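Local coordinates for protein mannose-specific lectin 3 chain 2 (Crocus vernus, PDB 3MEZ) that probably binds mannose as a bulb-type lectin domain, pairing with its partner chain into heterodimers that assemble as a heterotetramer, at residues N7-F10 with S11-M15. Sequence-based numbering, arbitrary orientation.
Sequences NVLF and SSQVM. Unlike the reference sequence in segment 11-15: Met15 (reference Gln).
The side chain of Gln13, last residue of a type II turn that begins at Phe10, folds back to the first and adds a second bond across the turn. The turn carries the usual backbone bond from Gln13 N to Phe10 O (3.1 Å); in addition, Gln13 OE1 takes the N-H of Phe10 at 2.8 Å in a nearly straight bond (173°). Backbone and side chain of one glutamine thus grip both the backbone N and the backbone O of Phe10. The chain gets there because CG stands beside the backbone N (chi1 -63°) and runs on extended, so that the amide comes alongside Phe10, pointing the same way. OE1 meets the ring at its edge, 3.3 Å from Phe10 CD2, with ring and amide planes 52° apart. Val8 CG1 lies over one face of the ring, displaced toward its rim. A water within bonding distance of both Gln13 OE1 and Val8 O may link the amide to Val8, further back along the strand, while Gln13 NE2 bonds to Ile2 O. Leu9 runs past Gln13 in the opposite direction: its CD1 packs tightly on Gln13 CB (3.4 Å) and also touches Met15 CG (4.0 Å), making a small apolar patch beside the two hydrogen bonds. The turn joins two sheets of the three-sheet beta-prism II fold of bulb-type lectins: strand 8-10, at the edge of one within this chain, is hydrogen-bonded to strand 92-95, and beyond the turn strand 14-16, outermost in the next within this chain, pairs with strand 60-63, whose Leu63 packs on Leu9.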
loop_
_atom_site.group_PDB
_atom_site.type_symbol
_atom_site.label_atom_id
_atom_site.label_comp_id
_atom_site.label_asym_id
_atom_site.label_seq_id
_atom_site.Cartn_x
_atom_site.Cartn_y
_atom_site.Cartn_z
ATOM N N ASN B 7 -2.812 12.902 3.730
ATOM C CA ASN B 7 -1.896 14.021 3.792
ATOM C C ASN B 7 -0.445 13.714 4.173
ATOM O O ASN B 7 0.360 14.576 4.148
ATOM C CB ASN B 7 -2.449 15.102 4.704
ATOM C CG ASN B 7 -2.553 14.661 6.141
ATOM O OD1 ASN B 7 -2.896 13.556 6.423
ATOM N ND2 ASN B 7 -2.269 15.568 7.045
ATOM N N VAL B 8 -0.144 12.467 4.507
ATOM C CA VAL B 8 1.154 12.051 4.998
ATOM C C VAL B 8 1.594 10.715 4.408
ATOM O O VAL B 8 0.802 9.843 4.338
ATOM C CB VAL B 8 1.075 11.824 6.498
ATOM C CG1 VAL B 8 2.356 11.332 7.042
ATOM C CG2 VAL B 8 0.611 13.036 7.214
ATOM N N LEU B 9 2.859 10.590 4.041
ATOM C CA LEU B 9 3.491 9.343 3.622
ATOM C C LEU B 9 4.579 8.975 4.635
ATOM O O LEU B 9 5.354 9.803 4.965
ATOM C CB LEU B 9 4.130 9.485 2.242
ATOM C CG LEU B 9 4.579 8.235 1.495
ATOM C CD1 LEU B 9 3.396 7.540 0.956
ATOM C CD2 LEU B 9 5.553 8.488 0.406
ATOM N N PHE B 10 4.583 7.743 5.107
ATOM C CA PHE B 10 5.503 7.248 6.092
ATOM C C PHE B 10 6.614 6.433 5.424
ATOM O O PHE B 10 6.404 5.910 4.374
ATOM C CB PHE B 10 4.786 6.386 7.102
ATOM C CG PHE B 10 3.660 7.060 7.800
ATOM C CD1 PHE B 10 3.877 7.802 8.936
ATOM C CD2 PHE B 10 2.379 6.942 7.340
ATOM C CE1 PHE B 10 2.867 8.412 9.552
ATOM C CE2 PHE B 10 1.389 7.581 7.976
ATOM C CZ PHE B 10 1.637 8.292 9.077
ATOM N N SER B 11 7.768 6.292 6.063
ATOM C CA SER B 11 8.878 5.570 5.455
ATOM C C SER B 11 8.458 4.107 5.121
ATOM O O SER B 11 7.787 3.503 5.885
ATOM C CB SER B 11 10.099 5.532 6.382
ATOM O OG SER B 11 10.672 6.773 6.644
ATOM N N SER B 12 8.867 3.638 3.961
ATOM C CA SER B 12 8.548 2.350 3.347
ATOM C C SER B 12 7.282 2.387 2.453
ATOM O O SER B 12 7.129 1.582 1.613
ATOM C CB SER B 12 8.455 1.207 4.373
ATOM O OG SER B 12 9.673 0.797 4.890
ATOM N N GLN B 13 6.414 3.361 2.656
ATOM C CA GLN B 13 5.281 3.549 1.772
ATOM C C GLN B 13 5.701 4.017 0.353
ATOM O O GLN B 13 6.693 4.653 0.154
ATOM C CB GLN B 13 4.229 4.519 2.342
ATOM C CG GLN B 13 3.592 4.088 3.578
ATOM C CD GLN B 13 2.404 4.949 3.988
ATOM O OE1 GLN B 13 2.515 6.114 4.125
ATOM N NE2 GLN B 13 1.298 4.328 4.193
ATOM N N VAL B 14 4.888 3.689 -0.612
ATOM C CA VAL B 14 5.100 4.031 -1.993
ATOM C C VAL B 14 3.859 4.644 -2.655
ATOM O O VAL B 14 2.788 4.421 -2.236
ATOM C CB VAL B 14 5.517 2.807 -2.820
ATOM C CG1 VAL B 14 6.739 2.205 -2.314
ATOM C CG2 VAL B 14 4.429 1.812 -2.839
ATOM N N MET B 15 4.065 5.417 -3.694
ATOM C CA MET B 15 3.002 5.954 -4.503
ATOM C C MET B 15 3.281 5.694 -5.977
ATOM O O MET B 15 4.377 5.861 -6.419
ATOM C CB MET B 15 2.855 7.440 -4.278
ATOM C CG MET B 15 2.416 7.859 -2.943
ATOM S SD MET B 15 2.012 9.620 -2.848
ATOM C CE MET B 15 3.564 10.246 -2.880
HETATM O O HOH W 1 0.139 7.363 3.420
#